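PDB 2VTW: fiber protein 2, which probably attaches the virion to its host-cell receptor through the trimeric C-terminal head of the short fibre, the domain described here. Local coordinates for residues S96-S99 with M100-E104. Sequence-based numbering, arbitrary orientation.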
ATOM      1  N   SER A  96      -7.909 -16.060  20.987  1.00 30.69           N
ATOM      2  CA  SER A  96      -7.138 -17.306  21.047  1.00 30.72           C
ATOM      3  C   SER A  96      -7.872 -18.532  20.497  1.00 30.59           C
ATOM      4  O   SER A  96      -7.226 -19.498  20.080  1.00 30.79           O
ATOM      5  CB  SER A  96      -6.652 -17.570  22.496  1.00 31.32           C
ATOM      6  OG  SER A  96      -7.719 -17.453  23.422  1.00 31.98           O
ATOM      7  N   ASN A  97      -9.211 -18.487  20.481  1.00 30.72           N
ATOM      8  CA  ASN A  97     -10.025 -19.543  19.861  1.00 30.65           C
ATOM      9  C   ASN A  97     -10.315 -19.352  18.362  1.00 30.53           C
ATOM     10  O   ASN A  97     -11.172 -20.047  17.801  1.00 30.57           O
ATOM     11  CB  ASN A  97     -11.344 -19.756  20.630  1.00 31.32           C
ATOM     12  CG  ASN A  97     -12.342 -18.600  20.486  1.00 33.68           C
ATOM     13  OD1 ASN A  97     -11.977 -17.426  20.470  1.00 34.32           O
ATOM     14  ND2 ASN A  97     -13.634 -18.949  20.449  1.00 35.97           N
ATOM     15  N   ILE A  98      -9.592 -18.436  17.705  1.00 29.55           N
ATOM     16  CA  ILE A  98      -9.821 -18.177  16.284  1.00 28.43           C
ATOM     17  C   ILE A  98      -9.104 -19.242  15.440  1.00 27.29           C
ATOM     18  O   ILE A  98      -7.995 -19.679  15.774  1.00 27.09           O
ATOM     19  CB  ILE A  98      -9.484 -16.658  15.899  1.00 28.44           C
ATOM     20  CG1 ILE A  98     -10.473 -16.137  14.860  1.00 28.49           C
ATOM     21  CG2 ILE A  98      -8.057 -16.481  15.439  1.00 28.65           C
ATOM     22  CD1 ILE A  98     -11.873 -16.037  15.369  1.00 28.53           C
ATOM     23  N   SER A  99      -9.770 -19.684  14.375  1.00 26.36           N
ATOM     24  CA  SER A  99      -9.212 -20.633  13.432  1.00 26.11           C
ATOM     25  C   SER A  99      -8.148 -19.991  12.539  1.00 26.14           C
ATOM     26  O   SER A  99      -8.304 -18.840  12.106  1.00 26.60           O
ATOM     27  CB  SER A  99     -10.323 -21.211  12.537  1.00 26.16           C
ATOM     28  OG  SER A  99      -9.776 -22.002  11.477  1.00 25.57           O
ATOM     29  N   MET A 100      -7.089 -20.756  12.250  1.00 25.75           N
ATOM     30  CA  MET A 100      -6.058 -20.348  11.304  1.00 25.81           C
ATOM     31  C   MET A 100      -6.633 -20.137   9.906  1.00 25.60           C
ATOM     32  O   MET A 100      -6.018 -19.447   9.085  1.00 25.32           O
ATOM     33  CB  MET A 100      -4.940 -21.384  11.232  1.00 26.05           C
ATOM     34  CG  MET A 100      -3.923 -21.277  12.366  1.00 28.06           C
ATOM     35  SD  MET A 100      -2.966 -19.735  12.365  1.00 31.68           S
ATOM     36  CE  MET A 100      -1.969 -19.952  10.917  1.00 28.59           C
ATOM     37  N   THR A 101      -7.800 -20.735   9.638  1.00 24.74           N
ATOM     38  CA  THR A 101      -8.499 -20.538   8.370  1.00 23.82           C
ATOM     39  C   THR A 101      -8.942 -19.084   8.199  1.00 23.30           C
ATOM     40  O   THR A 101      -9.306 -18.659   7.098  1.00 23.36           O
ATOM     41  CB  THR A 101      -9.725 -21.488   8.197  1.00 23.31           C
ATOM     42  OG1 THR A 101     -10.701 -21.193   9.179  1.00 24.34           O
ATOM     43  CG2 THR A 101      -9.331 -22.948   8.306  1.00 24.09           C
ATOM     44  N   SER A 102      -8.898 -18.311   9.273  1.00 22.54           N
ATOM     45  CA  SER A 102      -9.188 -16.895   9.187  1.00 21.81           C
ATOM     46  C   SER A 102      -8.067 -16.112   8.454  1.00 21.21           C
ATOM     47  O   SER A 102      -8.263 -14.933   8.106  1.00 21.54           O
ATOM     48  CB  SER A 102      -9.416 -16.325  10.578  1.00 21.97           C
ATOM     49  OG  SER A 102     -10.404 -17.055  11.285  1.00 22.57           O
ATOM     50  N   PHE A 103      -6.929 -16.757   8.194  1.00 20.01           N
ATOM     51  CA  PHE A 103      -5.803 -16.101   7.538  1.00 19.74           C
ATOM     52  C   PHE A 103      -5.451 -16.678   6.178  1.00 19.76           C
ATOM     53  O   PHE A 103      -4.439 -16.307   5.574  1.00 19.33           O
ATOM     54  CB  PHE A 103      -4.616 -16.051   8.511  1.00 18.94           C
ATOM     55  CG  PHE A 103      -4.996 -15.453   9.785  1.00 18.73           C
ATOM     56  CD1 PHE A 103      -5.089 -14.064   9.920  1.00 17.49           C
ATOM     57  CD2 PHE A 103      -5.425 -16.253  10.837  1.00 19.18           C
ATOM     58  CE1 PHE A 103      -5.529 -13.505  11.095  1.00 17.66           C
ATOM     59  CE2 PHE A 103      -5.877 -15.684  12.017  1.00 18.67           C
ATOM     60  CZ  PHE A 103      -5.934 -14.306  12.145  1.00 17.96           C
ATOM     61  N   GLU A 104      -6.327 -17.552   5.678  1.00 19.67           N
ATOM     62  CA  GLU A 104      -6.208 -18.073   4.345  1.00 19.25           C
ATOM     63  C   GLU A 104      -6.629 -16.980   3.370  1.00 18.70           C
ATOM     64  O   GLU A 104      -7.715 -16.427   3.497  1.00 17.66           O
ATOM     65  CB  GLU A 104      -7.124 -19.270   4.150  1.00 18.74           C
ATOM     66  CG  GLU A 104      -6.961 -19.969   2.810  1.00 20.47           C
ATOM     67  CD  GLU A 104      -8.048 -21.030   2.544  1.00 22.08           C
ATOM     68  OE1 GLU A 104      -8.782 -21.405   3.500  1.00 24.43           O
ATOM     69  OE2 GLU A 104      -8.118 -21.491   1.377  1.00 24.12           O
TER
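A short 3-10 segment, residues 100-102, starts directly after Ser99 in the loop between strand 92-94 and strand 115-116 of the fibre head, and the carbonyl of Ser99, just ahead of it, receives both donors of Ser102 at its far end. Ser99 O takes the backbone N-H of Ser102 at an N-O distance of 2.9 Å, the i to i+3 bond of such a turn. That donor stands well above the carbonyl plane, 54° out of it. The hydroxyl of the same serine bonds there too, Ser102 OG lying 2.9 Å from Ser99 O and tilted only 20° from that plane. Its chi1 of -54° sets OG beside the residue's own backbone N, so both donors reach the same carbonyl. Two donors of one residue therefore grip this oxygen. Ser102 OG is also hydrogen-bonded to the backbone N of Val203 near the C-terminus, so the hydroxyl links the turn to the chain end.

A second polar link joins Ser99 OG and Thr101 OG1, which meet hydroxyl to hydroxyl at 2.6 Å, a short hydrogen bond. Ser99 holds its OG anti to the backbone N, which carries it forward over the start of the turn, and Ser99 OG sits 3.0 Å from Thr101 N as well.

Toward strands 92-94 and 4-23, the apolar side chains of Ile98 and Phe103 pack together. Ile98 CG2 touches the edge of the Phe103 ring at CE2, 4.1 Å away, the two side chains crossing at about a right angle, while Ile98 CG1 lies 3.7 Å from Ser102 OG. Both Ile98 and Phe103 rest on Leu93 and Ala5. Phe103 N bonds to Met100 O at 3.0 Å, the next i to i+3 link. Successive bonds of this spacing, begun by the carbonyl just ahead of the segment, are the signature of a short 3-10 helix, here set in a loop of a beta-rich viral fibre head.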